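Local coordinates for protein DTDP-4-dehydrorhamnose reductase, rfbD ortholog (Clostridium acetobutylicum, PDB 1VL0) that probably catalyses the NAD(P)H-dependent reduction of dTDP-6-deoxy-L-lyxo-4-hexulose to dTDP-L-rhamnose, a step in nucleotide-sugar biosynthesis, at residues F59-N69 against A100-I111. Numbering follows the deposited sequence.
Sequences FNEKKPNVVIN and AAYSVGAEIVQI. With NAI (1,4-dihydronicotinamide adenine dinucleotide), chain D.
Two buried amides, those of N69 and Q110, are hydrogen-bonded side by side next to the parallel backbone ladder: N69 ND2 donates to Q110 OE1 over 2.9 Å, meeting a lone pair in the carbonyl plane although the two amide planes are turned 39° apart. N69 reaches out with CG anti to its backbone N (chi1 -179°), while Q110 folds at chi2 (64°), which brings its longer chain alongside the shorter one. N69 OD1 in turn accepts hydrogen bonds from T18 OG1 and A71 N, so both ends of this amide are gripped and its rotation is fixed.

The ladder itself is regular. E107 N bonds to N65 O, V67 N to E107 O, V109 N to V67 O (2.8 Å) and N69 N to V109 O, linking strands that run nearly parallel. Beta-branched residues suit these extended backbones: V67 CG1 lies 3.7 Å from I108 CG1 on the face shared with N69 and Q110, while I68 packs beside V109 on the other. There E107 passes obliquely by V66, and its buried OE2 is bonded to Y156 OH.

Before the strands, the F59 ring of helix 52-62 lies against A100, A101 and V104 of helix 83-104, the small alanine methyls letting it come close to the helix backbone. A100 CB sits over one face of the F59 ring in a CH-pi contact, 3.9 Å from the centroid, and V104 CG2 lies at the ring's edge. Glycine readily adopts the positive phi of G105, which closes helix 83-104 in a Schellman motif; A106 CB then fits against P64 O.

These are neighbouring helix-strand units of a Rossmann-type fold. I111 brings strand 107-113 to the nicotinamide ribose of NADH, strand 13-18 flanks 66-69, strand 155-164 flanks 107-113, and helix 197-210 packs on V66, I68 and V109.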
ATOM      1  N   PHE A  59     -20.716   7.473 -13.224  1.00 36.35           N
ATOM      2  CA  PHE A  59     -19.759   8.543 -12.888  1.00 34.88           C
ATOM      3  C   PHE A  59     -19.414   9.443 -14.072  1.00 35.21           C
ATOM      4  O   PHE A  59     -19.300  10.649 -13.925  1.00 37.41           O
ATOM      5  CB  PHE A  59     -18.497   7.939 -12.332  1.00 34.14           C
ATOM      6  CG  PHE A  59     -18.571   7.663 -10.851  1.00 30.52           C
ATOM      7  CD1 PHE A  59     -19.360   6.643 -10.358  1.00 33.05           C
ATOM      8  CD2 PHE A  59     -17.864   8.439  -9.954  1.00 33.96           C
ATOM      9  CE1 PHE A  59     -19.389   6.369  -8.961  1.00 37.33           C
ATOM     10  CE2 PHE A  59     -17.952   8.217  -8.590  1.00 34.11           C
ATOM     11  CZ  PHE A  59     -18.701   7.173  -8.106  1.00 30.76           C
ATOM     12  N   ASN A  60     -19.232   8.850 -15.247  1.00 35.94           N
ATOM     13  CA  ASN A  60     -18.879   9.631 -16.434  1.00 39.57           C
ATOM     14  C   ASN A  60     -20.004  10.587 -16.834  1.00 40.01           C
ATOM     15  O   ASN A  60     -19.708  11.670 -17.318  1.00 43.02           O
ATOM     16  CB  ASN A  60     -18.500   8.735 -17.615  1.00 40.24           C
ATOM     17  CG  ASN A  60     -17.192   7.969 -17.382  1.00 44.14           C
ATOM     18  OD1 ASN A  60     -16.394   8.307 -16.522  1.00 44.22           O
ATOM     19  ND2 ASN A  60     -16.970   6.940 -18.179  1.00 38.57           N
ATOM     20  N   GLU A  61     -21.253  10.191 -16.593  1.00 40.94           N
ATOM     21  CA  GLU A  61     -22.426  11.015 -16.930  1.00 46.20           C
ATOM     22  C   GLU A  61     -22.737  12.033 -15.833  1.00 44.48           C
ATOM     23  O   GLU A  61     -22.964  13.210 -16.135  1.00 45.04           O
ATOM     24  CB  GLU A  61     -23.657  10.123 -17.221  1.00 47.18           C
ATOM     25  CG  GLU A  61     -23.443   9.244 -18.463  1.00 56.28           C
ATOM     26  CD  GLU A  61     -24.612   8.301 -18.836  1.00 58.06           C
ATOM     27  OE1 GLU A  61     -25.530   8.050 -18.005  1.00 71.27           O
ATOM     28  OE2 GLU A  61     -24.573   7.782 -19.984  1.00 67.43           O
ATOM     29  N   LYS A  62     -22.722  11.602 -14.567  1.00 41.96           N
ATOM     30  CA  LYS A  62     -23.104  12.477 -13.463  1.00 42.48           C
ATOM     31  C   LYS A  62     -21.968  13.361 -12.947  1.00 42.97           C
ATOM     32  O   LYS A  62     -22.217  14.410 -12.355  1.00 42.56           O
ATOM     33  CB  LYS A  62     -23.679  11.672 -12.292  1.00 43.26           C
ATOM     34  CG  LYS A  62     -25.182  11.443 -12.356  1.00 49.54           C
ATOM     35  CD  LYS A  62     -25.563  10.435 -13.402  1.00 52.85           C
ATOM     36  CE  LYS A  62     -27.080  10.156 -13.378  1.00 57.28           C
ATOM     37  NZ  LYS A  62     -27.503   9.458 -14.642  1.00 61.25           N
ATOM     38  N   LYS A  63     -20.730  12.893 -13.089  1.00 43.24           N
ATOM     39  CA  LYS A  63     -19.559  13.601 -12.594  1.00 42.71           C
ATOM     40  C   LYS A  63     -19.677  14.159 -11.153  1.00 40.52           C
ATOM     41  O   LYS A  63     -19.473  15.350 -10.903  1.00 37.53           O
ATOM     42  CB  LYS A  63     -19.175  14.685 -13.601  1.00 43.82           C
ATOM     43  CG  LYS A  63     -18.996  14.059 -14.988  1.00 48.88           C
ATOM     44  CD  LYS A  63     -18.091  14.840 -15.931  1.00 56.39           C
ATOM     45  CE  LYS A  63     -18.854  15.786 -16.815  1.00 71.85           C
ATOM     46  NZ  LYS A  63     -19.975  15.143 -17.570  1.00 80.40           N
ATOM     47  N   PRO A  64     -19.950  13.306 -10.178  1.00 38.53           N
ATOM     48  CA  PRO A  64     -19.981  13.787  -8.793  1.00 37.94           C
ATOM     49  C   PRO A  64     -18.624  14.331  -8.367  1.00 36.59           C
ATOM     50  O   PRO A  64     -17.602  14.057  -9.017  1.00 36.61           O
ATOM     51  CB  PRO A  64     -20.341  12.526  -7.987  1.00 38.05           C
ATOM     52  CG  PRO A  64     -19.882  11.393  -8.852  1.00 41.02           C
ATOM     53  CD  PRO A  64     -20.154  11.853 -10.280  1.00 38.71           C
ATOM     54  N   ASN A  65     -18.610  15.121  -7.304  1.00 34.10           N
ATOM     55  CA  ASN A  65     -17.355  15.599  -6.716  1.00 34.83           C
ATOM     56  C   ASN A  65     -16.876  14.674  -5.583  1.00 34.93           C
ATOM     57  O   ASN A  65     -15.699  14.655  -5.240  1.00 32.22           O
ATOM     58  CB  ASN A  65     -17.560  16.993  -6.149  1.00 37.34           C
ATOM     59  CG  ASN A  65     -17.951  17.954  -7.188  1.00 41.71           C
ATOM     60  OD1 ASN A  65     -19.115  18.337  -7.309  1.00 42.44           O
ATOM     61  ND2 ASN A  65     -17.003  18.251  -8.046  1.00 38.31           N
ATOM     62  N   VAL A  66     -17.830  13.965  -4.979  1.00 35.20           N
ATOM     63  CA  VAL A  66     -17.574  13.072  -3.820  1.00 36.66           C
ATOM     64  C   VAL A  66     -18.537  11.944  -3.962  1.00 35.71           C
ATOM     65  O   VAL A  66     -19.693  12.167  -4.372  1.00 35.06           O
ATOM     66  CB  VAL A  66     -17.910  13.696  -2.452  1.00 37.77           C
ATOM     67  CG1 VAL A  66     -17.348  12.787  -1.304  1.00 41.62           C
ATOM     68  CG2 VAL A  66     -17.400  15.112  -2.347  1.00 46.29           C
ATOM     69  N   VAL A  67     -18.062  10.732  -3.669  1.00 33.99           N
ATOM     70  CA  VAL A  67     -18.925   9.604  -3.462  1.00 32.53           C
ATOM     71  C   VAL A  67     -18.731   9.192  -2.021  1.00 33.19           C
ATOM     72  O   VAL A  67     -17.601   9.076  -1.530  1.00 32.95           O
ATOM     73  CB  VAL A  67     -18.667   8.414  -4.464  1.00 35.74           C
ATOM     74  CG1 VAL A  67     -17.233   7.922  -4.435  1.00 36.60           C
ATOM     75  CG2 VAL A  67     -19.625   7.208  -4.188  1.00 32.86           C
ATOM     76  N   ILE A  68     -19.849   8.996  -1.330  1.00 31.63           N
ATOM     77  CA  ILE A  68     -19.873   8.399  -0.020  1.00 32.14           C
ATOM     78  C   ILE A  68     -20.489   7.024  -0.122  1.00 32.24           C
ATOM     79  O   ILE A  68     -21.661   6.874  -0.429  1.00 32.40           O
ATOM     80  CB  ILE A  68     -20.663   9.250   0.990  1.00 32.24           C
ATOM     81  CG1 ILE A  68     -20.096  10.658   1.031  1.00 31.71           C
ATOM     82  CG2 ILE A  68     -20.537   8.713   2.391  1.00 31.27           C
ATOM     83  CD1 ILE A  68     -20.910  11.659   1.832  1.00 36.09           C
ATOM     84  N   ASN A  69     -19.697   6.006   0.195  1.00 30.66           N
ATOM     85  CA  ASN A  69     -20.200   4.658   0.048  1.00 32.87           C
ATOM     86  C   ASN A  69     -20.696   4.083   1.367  1.00 34.90           C
ATOM     87  O   ASN A  69     -19.885   3.714   2.242  1.00 35.09           O
ATOM     88  CB  ASN A  69     -19.150   3.733  -0.521  1.00 33.82           C
ATOM     89  CG  ASN A  69     -19.676   2.354  -0.706  1.00 36.20           C
ATOM     90  OD1 ASN A  69     -20.860   2.184  -1.003  1.00 32.34           O
ATOM     91  ND2 ASN A  69     -18.826   1.369  -0.578  1.00 31.64           N
ATOM     92  N   ALA A 100     -13.727   4.745 -10.460  1.00 32.89           N
ATOM     93  CA  ALA A 100     -14.666   5.551 -11.261  1.00 33.33           C
ATOM     94  C   ALA A 100     -14.587   6.986 -10.766  1.00 32.91           C
ATOM     95  O   ALA A 100     -14.591   7.898 -11.534  1.00 34.04           O
ATOM     96  CB  ALA A 100     -16.061   5.002 -11.137  1.00 34.74           C
ATOM     97  N   ALA A 101     -14.548   7.167  -9.451  1.00 34.24           N
ATOM     98  CA  ALA A 101     -14.313   8.479  -8.854  1.00 33.13           C
ATOM     99  C   ALA A 101     -13.029   9.095  -9.372  1.00 33.24           C
ATOM    100  O   ALA A 101     -13.035  10.222  -9.866  1.00 33.73           O
ATOM    101  CB  ALA A 101     -14.303   8.397  -7.321  1.00 33.27           C
ATOM    102  N   TYR A 102     -11.921   8.388  -9.235  1.00 32.26           N
ATOM    103  CA  TYR A 102     -10.641   8.849  -9.764  1.00 31.52           C
ATOM    104  C   TYR A 102     -10.689   9.356 -11.205  1.00 33.36           C
ATOM    105  O   TYR A 102     -10.117  10.371 -11.527  1.00 33.97           O
ATOM    106  CB  TYR A 102      -9.569   7.766  -9.634  1.00 32.32           C
ATOM    107  CG  TYR A 102      -8.205   8.250 -10.067  1.00 30.26           C
ATOM    108  CD1 TYR A 102      -7.438   9.036  -9.235  1.00 28.67           C
ATOM    109  CD2 TYR A 102      -7.703   7.957 -11.348  1.00 31.16           C
ATOM    110  CE1 TYR A 102      -6.192   9.508  -9.639  1.00 33.67           C
ATOM    111  CE2 TYR A 102      -6.475   8.445 -11.776  1.00 30.71           C
ATOM    112  CZ  TYR A 102      -5.714   9.222 -10.913  1.00 32.85           C
ATOM    113  OH  TYR A 102      -4.481   9.723 -11.265  1.00 34.05           O
ATOM    114  N   SER A 103     -11.390   8.634 -12.061  1.00 33.66           N
ATOM    115  CA  SER A 103     -11.508   8.994 -13.459  1.00 34.70           C
ATOM    116  C   SER A 103     -12.142  10.341 -13.654  1.00 35.57           C
ATOM    117  O   SER A 103     -11.830  10.976 -14.635  1.00 36.26           O
ATOM    118  CB  SER A 103     -12.290   7.924 -14.228  1.00 34.50           C
ATOM    119  OG  SER A 103     -11.509   6.716 -14.217  1.00 44.43           O
ATOM    120  N   VAL A 104     -12.995  10.791 -12.729  1.00 35.66           N
ATOM    121  CA  VAL A 104     -13.659  12.108 -12.870  1.00 35.26           C
ATOM    122  C   VAL A 104     -13.143  13.162 -11.867  1.00 35.64           C
ATOM    123  O   VAL A 104     -13.704  14.259 -11.752  1.00 37.63           O
ATOM    124  CB  VAL A 104     -15.227  11.966 -12.828  1.00 35.35           C
ATOM    125  CG1 VAL A 104     -15.668  11.084 -13.970  1.00 36.88           C
ATOM    126  CG2 VAL A 104     -15.734  11.375 -11.478  1.00 33.99           C
ATOM    127  N   GLY A 105     -12.083  12.819 -11.160  1.00 34.74           N
ATOM    128  CA  GLY A 105     -11.469  13.703 -10.171  1.00 35.62           C
ATOM    129  C   GLY A 105     -12.197  13.756  -8.838  1.00 36.58           C
ATOM    130  O   GLY A 105     -11.941  14.687  -8.041  1.00 37.95           O
ATOM    131  N   ALA A 106     -13.050  12.759  -8.557  1.00 33.99           N
ATOM    132  CA  ALA A 106     -13.843  12.769  -7.350  1.00 31.49           C
ATOM    133  C   ALA A 106     -13.138  12.130  -6.148  1.00 33.53           C
ATOM    134  O   ALA A 106     -12.278  11.268  -6.290  1.00 33.05           O
ATOM    135  CB  ALA A 106     -15.199  12.119  -7.590  1.00 32.28           C
ATOM    136  N   GLU A 107     -13.528  12.587  -4.963  1.00 33.76           N
ATOM    137  CA  GLU A 107     -13.064  12.044  -3.651  1.00 34.38           C
ATOM    138  C   GLU A 107     -13.948  10.877  -3.332  1.00 32.13           C
ATOM    139  O   GLU A 107     -15.048  10.783  -3.838  1.00 32.15           O
ATOM    140  CB  GLU A 107     -13.285  13.085  -2.549  1.00 33.63           C
ATOM    141  CG  GLU A 107     -12.599  14.439  -2.752  1.00 41.14           C
ATOM    142  CD  GLU A 107     -12.908  15.392  -1.606  1.00 39.95           C
ATOM    143  OE1 GLU A 107     -14.033  15.909  -1.569  1.00 55.50           O
ATOM    144  OE2 GLU A 107     -12.059  15.596  -0.719  1.00 58.43           O
ATOM    145  N   ILE A 108     -13.469   9.968  -2.511  1.00 32.44           N
ATOM    146  CA  ILE A 108     -14.284   8.879  -2.093  1.00 30.25           C
ATOM    147  C   ILE A 108     -14.221   8.716  -0.580  1.00 30.66           C
ATOM    148  O   ILE A 108     -13.128   8.677   0.005  1.00 30.68           O
ATOM    149  CB  ILE A 108     -13.926   7.543  -2.826  1.00 31.86           C
ATOM    150  CG1 ILE A 108     -14.740   6.396  -2.214  1.00 34.12           C
ATOM    151  CG2 ILE A 108     -12.428   7.191  -2.747  1.00 31.35           C
ATOM    152  CD1 ILE A 108     -14.833   5.195  -3.008  1.00 34.90           C
ATOM    153  N   VAL A 109     -15.400   8.631   0.059  1.00 30.45           N
ATOM    154  CA  VAL A 109     -15.482   8.211   1.449  1.00 30.52           C
ATOM    155  C   VAL A 109     -15.949   6.774   1.435  1.00 31.75           C
ATOM    156  O   VAL A 109     -16.947   6.430   0.846  1.00 30.82           O
ATOM    157  CB  VAL A 109     -16.457   9.020   2.310  1.00 30.16           C
ATOM    158  CG1 VAL A 109     -16.507   8.518   3.714  1.00 32.35           C
ATOM    159  CG2 VAL A 109     -16.061  10.492   2.344  1.00 32.62           C
ATOM    160  N   GLN A 110     -15.200   5.937   2.125  1.00 30.77           N
ATOM    161  CA  GLN A 110     -15.538   4.507   2.295  1.00 31.90           C
ATOM    162  C   GLN A 110     -15.738   4.191   3.792  1.00 32.41           C
ATOM    163  O   GLN A 110     -14.827   4.358   4.619  1.00 32.44           O
ATOM    164  CB  GLN A 110     -14.384   3.686   1.774  1.00 33.82           C
ATOM    165  CG  GLN A 110     -14.392   2.198   2.166  1.00 31.44           C
ATOM    166  CD  GLN A 110     -15.571   1.460   1.588  1.00 38.73           C
ATOM    167  OE1 GLN A 110     -16.265   1.950   0.677  1.00 36.31           O
ATOM    168  NE2 GLN A 110     -15.799   0.266   2.101  1.00 39.22           N
ATOM    169  N   ILE A 111     -16.924   3.732   4.123  1.00 30.30           N
ATOM    170  CA  ILE A 111     -17.221   3.426   5.478  1.00 32.40           C
ATOM    171  C   ILE A 111     -16.819   1.965   5.752  1.00 32.05           C
ATOM    172  O   ILE A 111     -17.149   1.050   4.974  1.00 31.77           O
ATOM    173  CB  ILE A 111     -18.736   3.649   5.803  1.00 33.45           C
ATOM    174  CG1 ILE A 111     -19.227   5.030   5.341  1.00 29.83           C
ATOM    175  CG2 ILE A 111     -18.941   3.459   7.323  1.00 34.09           C
ATOM    176  CD1 ILE A 111     -18.713   6.219   6.107  1.00 29.80           C
TER
HETATM  177  PA  NAI D 300     -27.471  -0.614   6.221  0.50 41.38           P
HETATM  178  O1A NAI D 300     -27.453  -2.117   6.213  0.50 39.89           O
HETATM  179  O2A NAI D 300     -28.508  -0.017   7.141  0.50 22.07           O
HETATM  180  O5B NAI D 300     -27.583  -0.149   4.689  0.50 38.92           O
HETATM  181  C5B NAI D 300     -26.658  -0.695   3.769  0.50 34.22           C
HETATM  182  C4B NAI D 300     -27.145  -0.516   2.337  0.50 23.79           C
HETATM  183  O4B NAI D 300     -26.412  -1.381   1.472  0.50 22.31           O
HETATM  184  C3B NAI D 300     -28.605  -0.887   2.085  0.50 31.62           C
HETATM  185  O3B NAI D 300     -29.359   0.265   1.755  0.50 33.56           O
HETATM  186  C2B NAI D 300     -28.498  -1.876   0.915  0.50 32.58           C
HETATM  187  O2B NAI D 300     -29.626  -1.925   0.052  0.50 40.42           O
HETATM  188  C1B NAI D 300     -27.188  -1.386   0.289  0.50 29.17           C
HETATM  189  N9A NAI D 300     -26.600  -2.167  -0.814  0.50 25.84           N
HETATM  190  C8A NAI D 300     -26.421  -3.522  -0.815  0.50 30.37           C
HETATM  191  N7A NAI D 300     -25.885  -3.878  -2.000  0.50 32.83           N
HETATM  192  C5A NAI D 300     -25.730  -2.786  -2.784  0.50 33.36           C
HETATM  193  C6A NAI D 300     -25.233  -2.628  -4.079  0.50 24.76           C
HETATM  194  N6A NAI D 300     -24.821  -3.668  -4.787  0.50 22.53           N
HETATM  195  N1A NAI D 300     -25.187  -1.368  -4.632  0.50 27.32           N
HETATM  196  C2A NAI D 300     -25.626  -0.265  -3.892  0.50 31.71           C
HETATM  197  N3A NAI D 300     -26.144  -0.421  -2.630  0.50 24.65           N
HETATM  198  C4A NAI D 300     -26.185  -1.674  -2.056  0.50 36.36           C
HETATM  199  O3  NAI D 300     -25.989  -0.104   6.561  0.50 40.14           O
HETATM  200  PN  NAI D 300     -25.527   0.804   7.819  0.50 39.16           P
HETATM  201  O1N NAI D 300     -25.690   2.239   7.517  0.50 20.82           O
HETATM  202  O2N NAI D 300     -25.974   0.133   9.061  0.50 29.88           O
HETATM  203  O5D NAI D 300     -23.928   0.639   7.632  0.50 42.09           O
HETATM  204  C5D NAI D 300     -23.205   1.688   7.002  0.50 37.26           C
HETATM  205  C4D NAI D 300     -21.743   1.327   6.953  0.50 41.95           C
HETATM  206  O4D NAI D 300     -21.212   1.098   8.276  0.50 37.93           O
HETATM  207  C3D NAI D 300     -21.479   0.068   6.129  0.50 41.45           C
HETATM  208  O3D NAI D 300     -20.444   0.423   5.256  0.50 37.29           O
HETATM  209  C2D NAI D 300     -21.046  -0.997   7.137  0.50 39.39           C
HETATM  210  O2D NAI D 300     -20.111  -1.978   6.700  0.50 22.87           O
HETATM  211  C1D NAI D 300     -20.449  -0.110   8.235  0.50 43.27           C
HETATM  212  N1N NAI D 300     -20.502  -0.705   9.568  0.50 39.67           N
HETATM  213  C2N NAI D 300     -21.719  -0.802  10.205  0.50 38.61           C
HETATM  214  C3N NAI D 300     -21.745  -1.348  11.487  0.50 45.79           C
HETATM  215  C7N NAI D 300     -23.043  -1.800  12.085  0.50 50.89           C
HETATM  216  O7N NAI D 300     -23.064  -2.049  13.465  0.50 35.62           O
HETATM  217  N7N NAI D 300     -24.130  -1.952  11.318  0.50 56.31           N
HETATM  218  C4N NAI D 300     -20.555  -1.774  12.093  0.50 44.32           C
HETATM  219  C5N NAI D 300     -19.330  -1.670  11.434  0.50 26.17           C
HETATM  220  C6N NAI D 300     -19.344  -1.124  10.154  0.50 37.81           C
HETATM  221  O   HOH W   1     -15.602   6.742 -14.276  1.00 43.02           O
HETATM  222  O   HOH W   2     -14.323  17.182  -8.144  1.00 49.67           O